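Local coordinates for alpha-Amylase (Thermotoga maritima, PDB 2B5D), which belongs to glycosyl hydrolase family 57, combining a beta/alpha-barrel-like domain with a helical C-terminal region, at residues A[6-11]-A[180-185]; A[14-19]-A[474-479]; A[69-74]-A[121-126]; A[223-228]-A[233-238]; A[369-372]-A[376-379]. All blocks are in the same frame, centred on the assembly; numbering follows the deposited sequence.

Overall arrangement
From the N terminus, strand 3-11 enters contact 1, which joins residues 6-11 to 180-185 across the interior of the barrel-like sheet. The loop that follows forms contact 2 with helix 473-496, closing a span of more than 450 residues and crossing contact 1 along the chain. Contact 3 is nested inside both loops and links helix 68-91 to the turn after helix 97-119; it touches contact 2 through His17 and Leu70. Contact 4, a short hairpin, and contact 5, a helix-to-strand turn, follow in series after contact 1 and inside contact 2. Contacts 1, 4 and 5 share one sheet, and Leu6 packs on Phe235 between contacts 1 and 4.

Contact 1 (A[6-11]-A[180-185]); sequences LIFLHA and GIWLAE
One face of the Trp182 indole receives two rings from strand 3-11: Phe8 near the six-membered ring and His10 over the five-membered one. His10 makes the face-to-face stack, its ring centroid 4.1 Å from that of the five-membered ring and the planes 27° apart. Trp182 NE1 stands over the middle of the imidazole, 3.7 Å from His10 NE2, while His10 CE1 comes to 3.5 Å from Trp182 CD1. The imidazole is fixed from its nitrogens as well: ND1 is bonded to Ser56 OG and NE2 to His146 NE2, the His146 ring lying nearly parallel to that of His10. Phe8 is nearly parallel to the indole, at 14°, but slid aside, so the rings scarcely overlap; Phe8 CE2 lies 3.3 Å from Trp182 CE3. Trp182 is modelled in two conformers, and these distances belong to one of them. Strands 3-11 and 180-182 are not neighbours in the sheet; the parallel strands 53-57 and 137-142 lie between them. The aromatic cluster therefore bridges the inside of the curled, barrel-like sheet of this family 57 fold, with the CA atoms of His10 and Trp182 still 8.1 Å apart. Phe8 and His10, two residues apart on their strand, both hold CG anti to the backbone N (chi1 -180°), which sends the two rings inward together. Further round the cluster, Phe205 meets the Phe8 ring, and Pro347 and Trp402 touch Trp182.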
# COMPACT_ATOMS: atom_id res chain seq x y z
N LEU A 6 38.72 8.63 -24.80
CA LEU A 6 37.43 8.22 -25.35
C LEU A 6 36.28 8.42 -24.34
O LEU A 6 36.10 7.63 -23.41
CB LEU A 6 37.51 6.82 -26.04
CG LEU A 6 36.37 5.84 -26.37
CD1 LEU A 6 35.07 6.41 -26.90
CD2 LEU A 6 36.89 4.66 -27.25
N ILE A 7 35.55 9.52 -24.52
CA ILE A 7 34.41 9.83 -23.66
C ILE A 7 33.19 9.14 -24.24
O ILE A 7 32.83 9.34 -25.40
CB ILE A 7 34.12 11.39 -23.49
CG1 ILE A 7 35.26 12.14 -22.79
CG2 ILE A 7 32.80 11.63 -22.73
CD1 ILE A 7 35.90 11.38 -21.62
N PHE A 8 32.53 8.37 -23.42
CA PHE A 8 31.31 7.71 -23.89
C PHE A 8 30.10 8.12 -23.03
O PHE A 8 30.11 7.97 -21.80
CB PHE A 8 31.51 6.17 -23.93
CG PHE A 8 30.28 5.45 -24.42
CD1 PHE A 8 30.15 5.09 -25.78
CD2 PHE A 8 29.24 5.18 -23.55
CE1 PHE A 8 28.98 4.46 -26.26
CE2 PHE A 8 28.06 4.56 -24.02
CZ PHE A 8 27.94 4.18 -25.36
N LEU A 9 29.06 8.62 -23.69
CA LEU A 9 27.77 8.90 -23.07
C LEU A 9 26.71 7.89 -23.47
O LEU A 9 26.39 7.74 -24.68
CB LEU A 9 27.26 10.27 -23.52
CG LEU A 9 28.09 11.50 -23.16
CD1 LEU A 9 27.36 12.79 -23.57
CD2 LEU A 9 28.49 11.51 -21.69
N HIS A 10 26.13 7.26 -22.46
CA HIS A 10 24.99 6.38 -22.63
C HIS A 10 23.64 7.13 -22.45
O HIS A 10 23.27 7.56 -21.31
CB HIS A 10 25.07 5.22 -21.62
CG HIS A 10 23.95 4.25 -21.73
ND1 HIS A 10 23.50 3.75 -22.94
CD2 HIS A 10 23.20 3.64 -20.77
CE1 HIS A 10 22.51 2.91 -22.72
NE2 HIS A 10 22.33 2.80 -21.41
N ALA A 11 22.93 7.31 -23.56
CA ALA A 11 21.63 8.00 -23.65
C ALA A 11 20.50 7.00 -23.85
O ALA A 11 20.27 6.44 -24.95
CB ALA A 11 21.62 9.07 -24.77
N GLY A 180 29.23 0.17 -33.82
CA GLY A 180 29.36 -0.31 -32.47
C GLY A 180 28.03 -0.47 -31.75
O GLY A 180 27.00 0.05 -32.18
N ILE A 181 28.09 -1.20 -30.65
CA ILE A 181 26.93 -1.45 -29.83
C ILE A 181 27.27 -1.27 -28.33
O ILE A 181 28.37 -1.61 -27.86
CB ILE A 181 26.38 -2.88 -30.01
CG1 ILE A 181 25.00 -2.97 -29.32
CG2 ILE A 181 27.36 -3.84 -29.41
CD1 ILE A 181 24.12 -4.24 -29.57
N TRP A 182 26.30 -0.77 -27.59
CA TRP A 182 26.41 -0.76 -26.14
C TRP A 182 25.43 -1.78 -25.63
O TRP A 182 24.26 -1.68 -25.89
CB TRP A 182 26.04 0.63 -25.60
CG TRP A 182 25.97 0.69 -24.09
CD1 TRP A 182 24.90 0.41 -23.32
CD2 TRP A 182 27.05 0.99 -23.19
NE1 TRP A 182 25.21 0.54 -22.00
CE2 TRP A 182 26.53 0.89 -21.88
CE3 TRP A 182 28.41 1.31 -23.35
CZ2 TRP A 182 27.31 1.16 -20.73
CZ3 TRP A 182 29.21 1.58 -22.19
CH2 TRP A 182 28.65 1.47 -20.91
N LEU A 183 25.90 -2.76 -24.89
CA LEU A 183 25.04 -3.70 -24.25
C LEU A 183 24.50 -3.08 -22.93
O LEU A 183 25.25 -2.45 -22.15
CB LEU A 183 25.85 -4.95 -23.96
CG LEU A 183 26.84 -5.49 -25.02
CD1 LEU A 183 27.67 -6.66 -24.45
CD2 LEU A 183 26.08 -5.99 -26.29
N ALA A 184 23.22 -3.28 -22.66
CA ALA A 184 22.60 -2.81 -21.42
C ALA A 184 23.40 -3.33 -20.23
O ALA A 184 23.64 -4.55 -20.14
CB ALA A 184 21.17 -3.32 -21.34
N GLU A 185 23.82 -2.40 -19.33
CA GLU A 185 24.59 -2.70 -18.13
C GLU A 185 25.93 -3.36 -18.42
O GLU A 185 26.44 -4.09 -17.58
CB GLU A 185 23.81 -3.60 -17.13
CG GLU A 185 22.42 -3.10 -16.66
CD GLU A 185 22.45 -1.65 -16.18
OE1 GLU A 185 23.40 -1.30 -15.39
OE2 GLU A 185 21.55 -0.87 -16.59

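Contact 2 (A[14-19]-A[474-479]); sequences PYVHHP and VQYAEN
Tyr476 reaches out from helix 473-496 and ends between Val16 and His18, joining the helical C-terminal region to the loop that follows strand 3-11 of the barrel-like domain. The close part of the contact is gathered around one atom, the phenol oxygen. Tyr476 OH and His18 NE2 are hydrogen-bonded at 3.3 Å, long but nearly straight at 166°, and either could be the donor. The hydroxyl approaches the imidazole at its edge, in the ring plane, and the two side chains come from opposite directions. The imidazole is steadied by stacking on Phe24, while the backbone N of His18 is bonded to Glu27 OE1. With CG anti to its backbone N (chi1 172°), the tyrosine is sent off the helix toward the loop. Away from the hydroxyl the contact is loose: the backbones stay 11.0 Å apart between the CA atoms of Val16 and Tyr476, and the two segments bury just 104 Å² together. The helix beside Tyr476 is incompletely modelled, without side chains at Val474 and Gln475. Tyr15 and His17 turn away from Tyr476; Tyr15 OH bonds weakly to Ala513 N and His17 ND1 bonds to Thr511 O, so the loop also contacts residues 511-513. On the apolar side of the hydroxyl, Val16 CG2 lies 3.5 Å from Tyr476 OH, whereas its distance to Tyr476 CE2 is 4.4 Å.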
# COMPACT_ATOMS: atom_id res chain seq x y z
N PRO A 14 13.59 4.22 -20.94
CA PRO A 14 12.61 3.16 -21.22
C PRO A 14 11.49 3.67 -22.17
O PRO A 14 11.24 4.90 -22.28
CB PRO A 14 12.04 2.80 -19.87
CG PRO A 14 12.53 3.95 -18.87
CD PRO A 14 13.72 4.54 -19.49
N TYR A 15 10.89 2.77 -22.94
CA TYR A 15 9.76 3.17 -23.79
C TYR A 15 8.57 3.35 -22.85
O TYR A 15 8.11 2.41 -22.22
CB TYR A 15 9.45 2.10 -24.85
CG TYR A 15 8.37 2.47 -25.84
CD1 TYR A 15 7.10 1.91 -25.73
CD2 TYR A 15 8.62 3.36 -26.89
CE1 TYR A 15 6.11 2.24 -26.62
CE2 TYR A 15 7.60 3.69 -27.81
CZ TYR A 15 6.36 3.12 -27.64
OH TYR A 15 5.34 3.41 -28.51
N VAL A 16 8.13 4.59 -22.76
CA VAL A 16 6.99 4.98 -21.95
C VAL A 16 6.11 5.76 -22.89
O VAL A 16 6.40 6.92 -23.26
CB VAL A 16 7.40 5.85 -20.76
CG1 VAL A 16 6.16 6.59 -20.20
CG2 VAL A 16 8.06 4.97 -19.66
N HIS A 17 5.06 5.10 -23.35
CA HIS A 17 4.16 5.76 -24.26
C HIS A 17 2.74 5.52 -23.79
O HIS A 17 2.24 4.40 -23.79
CB HIS A 17 4.43 5.31 -25.68
CG HIS A 17 3.60 5.99 -26.72
ND1 HIS A 17 2.80 5.28 -27.60
CD2 HIS A 17 3.47 7.29 -27.05
CE1 HIS A 17 2.21 6.13 -28.43
NE2 HIS A 17 2.59 7.36 -28.11
N HIS A 18 2.13 6.61 -23.33
CA HIS A 18 0.75 6.61 -22.83
C HIS A 18 -0.15 7.58 -23.61
O HIS A 18 -0.50 8.67 -23.12
CB HIS A 18 0.74 6.92 -21.35
CG HIS A 18 1.35 5.82 -20.53
ND1 HIS A 18 0.72 4.61 -20.35
CD2 HIS A 18 2.54 5.74 -19.90
CE1 HIS A 18 1.49 3.83 -19.61
NE2 HIS A 18 2.59 4.49 -19.32
N PRO A 19 -0.52 7.18 -24.85
CA PRO A 19 -1.36 8.09 -25.63
C PRO A 19 -2.79 8.17 -25.09
O PRO A 19 -3.53 9.04 -25.51
CB PRO A 19 -1.31 7.49 -27.03
CG PRO A 19 -1.01 6.07 -26.84
CD PRO A 19 -0.21 5.94 -25.58
N VAL A 474 10.32 0.39 -7.26
CA VAL A 474 9.84 -0.92 -7.73
C VAL A 474 8.33 -1.11 -7.63
O VAL A 474 7.84 -1.86 -6.78
N GLN A 475 7.59 -0.43 -8.51
CA GLN A 475 6.17 -0.18 -8.31
C GLN A 475 5.52 0.13 -9.64
O GLN A 475 4.72 -0.67 -10.12
N TYR A 476 5.85 1.28 -10.23
CA TYR A 476 5.52 1.52 -11.65
C TYR A 476 6.22 0.45 -12.52
O TYR A 476 5.71 0.10 -13.59
CB TYR A 476 5.90 2.94 -12.10
CG TYR A 476 5.76 3.17 -13.61
CD1 TYR A 476 4.51 3.47 -14.18
CD2 TYR A 476 6.86 3.07 -14.46
CE1 TYR A 476 4.38 3.68 -15.57
CE2 TYR A 476 6.74 3.28 -15.85
CZ TYR A 476 5.50 3.58 -16.39
OH TYR A 476 5.38 3.77 -17.75
N ALA A 477 7.34 -0.06 -12.01
CA ALA A 477 8.23 -0.98 -12.73
C ALA A 477 7.67 -2.40 -12.87
O ALA A 477 7.52 -2.91 -13.98
CB ALA A 477 9.61 -1.00 -12.07
N GLU A 478 7.37 -3.05 -11.74
CA GLU A 478 6.85 -4.40 -11.78
C GLU A 478 5.42 -4.38 -12.28
O GLU A 478 4.93 -5.36 -12.84
CB GLU A 478 7.00 -5.12 -10.44
CG GLU A 478 8.35 -5.84 -10.32
CD GLU A 478 8.47 -6.71 -9.06
OE1 GLU A 478 9.45 -6.51 -8.28
OE2 GLU A 478 7.60 -7.60 -8.86
N ASN A 479 4.77 -3.24 -12.11
CA ASN A 479 3.52 -2.96 -12.78
C ASN A 479 3.68 -2.92 -14.31
O ASN A 479 2.87 -3.51 -15.01
CB ASN A 479 2.89 -1.67 -12.25
CG ASN A 479 2.22 -1.86 -10.85
OD1 ASN A 479 2.46 -2.86 -10.14
ND2 ASN A 479 1.40 -0.87 -10.45

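Contact 3 (A[69-74]-A[121-126])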
# COMPACT_ATOMS: atom_id res chain seq x y z
N ASP A 69 3.79 12.49 -32.03
CA ASP A 69 2.87 12.88 -30.97
C ASP A 69 3.59 13.34 -29.70
O ASP A 69 3.12 14.26 -29.01
CB ASP A 69 1.88 11.75 -30.69
CG ASP A 69 1.27 11.19 -31.97
OD1 ASP A 69 0.07 11.45 -32.23
OD2 ASP A 69 2.01 10.51 -32.74
N LEU A 70 4.74 12.72 -29.40
CA LEU A 70 5.61 13.17 -28.31
C LEU A 70 6.24 14.53 -28.62
O LEU A 70 6.36 15.38 -27.75
CB LEU A 70 6.69 12.13 -27.97
CG LEU A 70 6.55 11.12 -26.81
CD1 LEU A 70 5.20 11.13 -26.04
CD2 LEU A 70 6.90 9.68 -27.25
N GLN A 71 6.61 14.74 -29.88
CA GLN A 71 7.17 16.02 -30.28
C GLN A 71 6.17 17.17 -30.09
O GLN A 71 6.53 18.27 -29.63
CB GLN A 71 7.64 15.96 -31.74
CG GLN A 71 8.49 14.74 -32.07
CD GLN A 71 8.83 14.63 -33.55
OE1 GLN A 71 9.70 13.84 -33.94
NE2 GLN A 71 8.15 15.41 -34.38
N GLU A 72 4.90 16.91 -30.44
CA GLU A 72 3.79 17.85 -30.23
C GLU A 72 3.55 18.13 -28.74
O GLU A 72 3.48 19.30 -28.34
CB GLU A 72 2.51 17.33 -30.91
CG GLU A 72 2.50 17.61 -32.42
CD GLU A 72 1.40 16.88 -33.21
OE1 GLU A 72 1.46 16.97 -34.46
OE2 GLU A 72 0.50 16.25 -32.61
N LYS A 73 3.47 17.08 -27.93
CA LYS A 73 3.41 17.21 -26.47
C LYS A 73 4.61 17.95 -25.86
O LYS A 73 4.45 18.72 -24.91
CB LYS A 73 3.20 15.85 -25.80
CG LYS A 73 1.79 15.33 -25.91
CD LYS A 73 1.72 13.79 -26.04
CE LYS A 73 0.39 13.30 -26.70
NZ LYS A 73 -0.10 14.15 -27.85
N TYR A 74 5.81 17.75 -26.41
CA TYR A 74 6.99 18.44 -25.89
C TYR A 74 6.93 19.93 -26.18
O TYR A 74 7.31 20.74 -25.33
CB TYR A 74 8.31 17.85 -26.44
CG TYR A 74 9.54 18.60 -25.97
CD1 TYR A 74 10.15 19.55 -26.78
CD2 TYR A 74 10.05 18.39 -24.69
CE1 TYR A 74 11.27 20.26 -26.34
CE2 TYR A 74 11.15 19.09 -24.24
CZ TYR A 74 11.76 20.01 -25.07
OH TYR A 74 12.84 20.70 -24.63
N ASP A 121 12.48 20.56 -37.07
CA ASP A 121 11.07 20.18 -37.19
C ASP A 121 10.68 19.21 -36.08
O ASP A 121 9.86 18.30 -36.27
CB ASP A 121 10.75 19.57 -38.58
CG ASP A 121 9.24 19.62 -38.91
OD1 ASP A 121 8.70 18.62 -39.46
OD2 ASP A 121 8.60 20.66 -38.61
N GLY A 122 11.31 19.42 -34.92
CA GLY A 122 11.05 18.60 -33.75
C GLY A 122 11.56 17.17 -33.75
O GLY A 122 11.15 16.38 -32.89
N ASN A 123 12.40 16.81 -34.72
CA ASN A 123 13.14 15.55 -34.61
C ASN A 123 14.62 15.82 -34.45
O ASN A 123 15.32 16.16 -35.40
CB ASN A 123 12.86 14.52 -35.72
CG ASN A 123 13.32 13.08 -35.30
OD1 ASN A 123 13.04 12.10 -36.00
ND2 ASN A 123 13.99 12.96 -34.15
N ILE A 124 15.06 15.65 -33.21
CA ILE A 124 16.39 16.06 -32.80
C ILE A 124 17.40 14.96 -33.14
O ILE A 124 18.60 15.20 -33.08
CB ILE A 124 16.41 16.48 -31.31
CG1 ILE A 124 16.09 15.28 -30.40
CG2 ILE A 124 15.46 17.67 -31.06
CD1 ILE A 124 16.29 15.55 -28.94
N LEU A 125 16.90 13.79 -33.52
CA LEU A 125 17.68 12.72 -34.11
C LEU A 125 18.40 13.17 -35.38
O LEU A 125 19.53 12.71 -35.67
CB LEU A 125 16.81 11.49 -34.42
CG LEU A 125 16.37 10.66 -33.22
CD1 LEU A 125 15.66 9.41 -33.67
CD2 LEU A 125 17.53 10.32 -32.30
N GLU A 126 17.74 14.04 -36.13
CA GLU A 126 18.29 14.67 -37.32
C GLU A 126 19.55 15.46 -36.95
O GLU A 126 20.53 15.45 -37.69
CB GLU A 126 17.21 15.55 -37.96
CG GLU A 126 17.62 16.36 -39.18
CD GLU A 126 16.44 17.13 -39.80
OE1 GLU A 126 16.35 18.38 -39.59
OE2 GLU A 126 15.58 16.49 -40.48
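Gln71, on helix 68-91, lays its side chain against the backbone of Gly122 in the turn that ends helix 97-119. That turn is a Schellman motif: Asp121 is its C-prime residue, with Gly122 N bonded to Phe117 O and Asp121 N to Arg118 O. Gly122 also has a positive phi (71°), a conformation that suits glycine, and the CA atoms of Gln71 and Gly122 are 5.8 Å apart. In the packing between the segments, Gln71 CB and CG rest on the carbonyl oxygen of Gly122. The glutamine runs out extended beyond CG, and Asn123 CB flanks its far end; the orientation of the Gln71 amide is uncertain. Phe117 of helix 97-119 is touched by Gln71 and meets the Tyr74 ring, planes at about 50°, while Tyr74 OH is tied to Thr35 OG1 on helix 27-47. Among charged groups, a long, weak ion pair joins Asp121 to Arg68. Within helix 68-91, Lys73 NZ makes a weak 3.4 Å hydrogen bond to the backbone O of Asp69. Backbone bonds are regular on this helix, with Tyr74 N 2.8 Å from Leu70 O. In the other segment, Glu126 N reaches Asn123 O at 3.3 Å. Across the contact, Gln71 CG stands 3.2 Å from Gly122 O.

Contact 4 (A[223-228]-A[233-238])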
# COMPACT_ATOMS: atom_id res chain seq x y z
N TYR A 223 43.62 -0.25 -21.21
CA TYR A 223 44.07 0.93 -21.98
C TYR A 223 44.40 0.67 -23.45
O TYR A 223 44.92 1.55 -24.14
CB TYR A 223 45.27 1.62 -21.26
CG TYR A 223 44.85 1.96 -19.86
CD1 TYR A 223 43.91 2.97 -19.63
CD2 TYR A 223 45.34 1.23 -18.76
CE1 TYR A 223 43.48 3.28 -18.32
CE2 TYR A 223 44.94 1.54 -17.48
CZ TYR A 223 44.00 2.55 -17.26
OH TYR A 223 43.55 2.79 -16.00
N ARG A 224 44.07 -0.51 -23.92
CA ARG A 224 43.88 -0.73 -25.35
C ARG A 224 42.68 -1.69 -25.58
O ARG A 224 42.52 -2.65 -24.82
CB ARG A 224 45.19 -1.26 -25.95
CG ARG A 224 46.11 -0.06 -26.42
CD ARG A 224 47.36 -0.51 -27.07
NE ARG A 224 47.34 -0.58 -28.55
CZ ARG A 224 47.45 0.47 -29.35
NH1 ARG A 224 47.51 1.70 -28.85
NH2 ARG A 224 47.47 0.30 -30.66
N PRO A 225 41.89 -1.46 -26.63
CA PRO A 225 40.89 -2.45 -27.01
C PRO A 225 41.53 -3.81 -27.31
O PRO A 225 42.73 -3.92 -27.55
CB PRO A 225 40.32 -1.89 -28.32
CG PRO A 225 41.38 -0.94 -28.82
CD PRO A 225 41.89 -0.32 -27.55
N ILE A 226 40.74 -4.86 -27.25
CA ILE A 226 41.20 -6.15 -27.71
C ILE A 226 40.30 -6.48 -28.87
O ILE A 226 39.32 -5.77 -29.10
CB ILE A 226 41.07 -7.24 -26.62
CG1 ILE A 226 39.58 -7.49 -26.32
CG2 ILE A 226 42.00 -6.91 -25.44
CD1 ILE A 226 39.30 -8.67 -25.46
N MET A 227 40.62 -7.54 -29.59
CA MET A 227 39.76 -8.05 -30.69
C MET A 227 39.39 -9.45 -30.27
O MET A 227 40.28 -10.18 -29.82
CB MET A 227 40.53 -8.10 -31.98
CG MET A 227 39.60 -8.27 -33.21
SD MET A 227 40.58 -8.95 -34.59
CE MET A 227 40.42 -7.54 -35.69
N THR A 228 38.10 -9.80 -30.27
CA THR A 228 37.76 -11.24 -29.99
C THR A 228 38.22 -12.19 -31.11
O THR A 228 38.40 -11.73 -32.26
CB THR A 228 36.27 -11.43 -29.86
OG1 THR A 228 35.66 -10.96 -31.09
CG2 THR A 228 35.79 -10.64 -28.62
N PHE A 233 35.86 -6.01 -31.86
CA PHE A 233 36.66 -5.19 -30.91
C PHE A 233 35.90 -4.89 -29.59
O PHE A 233 34.73 -4.50 -29.65
CB PHE A 233 37.03 -3.88 -31.58
CG PHE A 233 38.07 -4.01 -32.64
CD1 PHE A 233 37.73 -3.90 -34.00
CD2 PHE A 233 39.42 -4.22 -32.30
CE1 PHE A 233 38.74 -3.98 -35.01
CE2 PHE A 233 40.41 -4.34 -33.30
CZ PHE A 233 40.05 -4.22 -34.66
N ALA A 234 36.52 -5.14 -28.43
CA ALA A 234 35.95 -4.75 -27.14
C ALA A 234 36.81 -3.63 -26.45
O ALA A 234 38.03 -3.76 -26.37
CB ALA A 234 35.86 -5.96 -26.23
N PHE A 235 36.16 -2.59 -25.94
CA PHE A 235 36.77 -1.45 -25.23
C PHE A 235 36.43 -1.56 -23.75
O PHE A 235 35.27 -1.59 -23.44
CB PHE A 235 36.17 -0.16 -25.74
CG PHE A 235 36.66 0.27 -27.11
CD1 PHE A 235 35.98 -0.11 -28.27
CD2 PHE A 235 37.79 1.03 -27.24
CE1 PHE A 235 36.43 0.32 -29.55
CE2 PHE A 235 38.26 1.45 -28.49
CZ PHE A 235 37.57 1.12 -29.65
N ALA A 236 37.41 -1.68 -22.86
CA ALA A 236 37.10 -1.82 -21.45
C ALA A 236 37.18 -0.46 -20.73
O ALA A 236 38.08 0.37 -20.97
CB ALA A 236 37.92 -2.89 -20.76
N ARG A 237 36.16 -0.23 -19.92
CA ARG A 237 36.07 0.91 -18.96
C ARG A 237 37.37 1.17 -18.20
O ARG A 237 37.90 0.27 -17.55
CB ARG A 237 35.02 0.52 -17.91
CG ARG A 237 34.05 1.53 -17.61
CD ARG A 237 33.13 1.03 -16.56
NE ARG A 237 33.67 1.19 -15.21
CZ ARG A 237 33.99 0.15 -14.47
NH1 ARG A 237 34.50 0.26 -13.25
NH2 ARG A 237 33.79 -1.04 -15.02
N ASP A 238 37.83 2.42 -18.22
CA ASP A 238 38.92 2.86 -17.28
C ASP A 238 38.30 3.06 -15.90
O ASP A 238 37.50 3.96 -15.71
CB ASP A 238 39.58 4.18 -17.77
CG ASP A 238 40.54 4.80 -16.72
OD1 ASP A 238 41.05 4.12 -15.79
OD2 ASP A 238 40.78 6.00 -16.87
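Pro225 packs its ring on Phe235, with CB over one face of the phenyl group, 4.1 Å from the centroid and 18° off the normal, a CH-pi contact. On the face of the sheet carrying Ile226 and Ala234, Ile226 CG1 lies 4.0 Å from Ala234 CB. On the other, Met227 CG sits over the Phe233 ring and the sulfur lies obliquely beside it as a Met-aromatic contact, in one of two modelled conformers. Met227 CG is anti to the backbone N (chi1 -165°), and a bend at chi3 brings CE back to 3.5 Å from Phe233 CZ. Around this apolar centre runs the ladder of a short beta hairpin whose strand 233-236 pairs on with 203-206. Ile226 and Ala234 form its hydrogen-bonded pair: Ile226 N to Ala234 O at 3.1 Å and Ala234 N to Ile226 O at 2.9 Å. Met227 and Phe233 are the next, non-hydrogen-bonded pair. At the polar end, Tyr223 OH donates to Asp238 OD1 at 2.8 Å, 56° out of the carboxylate plane. Glu240 N also holds OD1, while Ser241 OG and Gln330 NE2 bond to OD2. These partners probably hold the carboxylate's rotation and compensate its charge in a buried place, tying the Tyr223 side chain to Asp238 beyond the last bridge.

Contact 5 (A[369-372]-A[376-379]); sequences ELVN and DLKL
This is an apolar helix-against-strand contact at a tight turn: the end of helix 360-373 folds back on strand 377-379, which lies beside strand 3-11 in the sheet. Val371 carries it, with CG1 chiefly on Leu379 and CG2 chiefly on Leu377. CG1 presses on Leu379 CD2 at 3.4 Å, tighter than usual for two carbons, and CG2 meets Leu377 CD1 at 3.9 Å. Having CG1 anti to its backbone N (chi1 165°) turns that branch to Leu379, whose side chain it crosses obliquely, while Leu377 comes in at about a right angle. All three residues also touch Ile5 of strand 3-11, so the valine fills a small core shared by helix and sheet. On the polar side the links are slight. A water bonds weakly to Asn372 O, at 3.4 Å, and to Leu377 O, at 3.5 Å, bridging the two backbones. Beyond it, Asp376 makes a salt bridge to Arg332 of helix 309-338, the helix that also supports Leu377. Strands 343-349 and 377-379 both pair parallel with strand 3-11, one along each of its edges; helix 360-373 is the main helix of the beta-alpha-beta crossover between them, a connection that also includes helix 352-356.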
# COMPACT_ATOMS: atom_id res chain seq x y z
N GLU A 369 37.57 21.46 -25.01
CA GLU A 369 38.41 22.56 -25.49
C GLU A 369 39.81 22.49 -24.90
O GLU A 369 40.80 22.75 -25.59
CB GLU A 369 37.75 23.93 -25.23
CG GLU A 369 36.48 24.14 -26.05
CD GLU A 369 35.71 25.41 -25.70
OE1 GLU A 369 35.78 25.92 -24.54
OE2 GLU A 369 35.01 25.91 -26.62
N LEU A 370 39.89 22.10 -23.63
CA LEU A 370 41.16 21.90 -22.94
C LEU A 370 41.94 20.74 -23.52
O LEU A 370 43.15 20.86 -23.74
CB LEU A 370 40.91 21.69 -21.46
CG LEU A 370 41.10 22.83 -20.45
CD1 LEU A 370 41.21 24.23 -21.06
CD2 LEU A 370 39.99 22.74 -19.44
N VAL A 371 41.26 19.60 -23.77
CA VAL A 371 41.92 18.44 -24.38
C VAL A 371 42.40 18.81 -25.77
O VAL A 371 43.50 18.44 -26.15
CB VAL A 371 41.05 17.16 -24.40
CG1 VAL A 371 41.61 16.13 -25.36
CG2 VAL A 371 40.98 16.53 -23.01
N ASN A 372 41.59 19.54 -26.51
CA ASN A 372 41.98 20.04 -27.80
C ASN A 372 43.32 20.84 -27.76
O ASN A 372 44.18 20.64 -28.61
CB ASN A 372 40.87 20.91 -28.40
CG ASN A 372 39.74 20.10 -29.06
OD1 ASN A 372 38.62 20.61 -29.23
ND2 ASN A 372 40.02 18.85 -29.43
N ASP A 376 49.42 16.65 -24.56
CA ASP A 376 49.56 15.29 -24.03
C ASP A 376 48.39 14.34 -24.47
O ASP A 376 48.41 13.14 -24.17
CB ASP A 376 49.65 15.33 -22.48
CG ASP A 376 51.05 15.81 -21.94
OD1 ASP A 376 52.13 15.34 -22.42
OD2 ASP A 376 51.06 16.63 -20.97
N LEU A 377 47.39 14.89 -25.16
CA LEU A 377 46.04 14.28 -25.21
C LEU A 377 45.29 14.66 -26.45
O LEU A 377 45.38 15.78 -26.95
CB LEU A 377 45.16 14.69 -24.01
CG LEU A 377 45.39 14.25 -22.58
CD1 LEU A 377 44.26 14.78 -21.75
CD2 LEU A 377 45.50 12.74 -22.40
N LYS A 378 44.53 13.68 -26.92
CA LYS A 378 43.69 13.80 -28.09
C LYS A 378 42.30 13.20 -27.75
O LYS A 378 42.21 12.18 -27.07
CB LYS A 378 44.35 12.99 -29.21
CG LYS A 378 43.72 13.21 -30.61
CD LYS A 378 44.60 12.63 -31.68
CE LYS A 378 45.20 11.30 -31.23
NZ LYS A 378 45.56 10.39 -32.39
N LEU A 379 41.24 13.86 -28.18
CA LEU A 379 39.92 13.23 -28.15
C LEU A 379 39.84 12.30 -29.35
O LEU A 379 40.25 12.69 -30.42
CB LEU A 379 38.80 14.25 -28.25
CG LEU A 379 38.68 15.35 -27.18
CD1 LEU A 379 37.51 16.30 -27.55
CD2 LEU A 379 38.49 14.78 -25.80
O HOH W 1 44.06 17.47 -29.70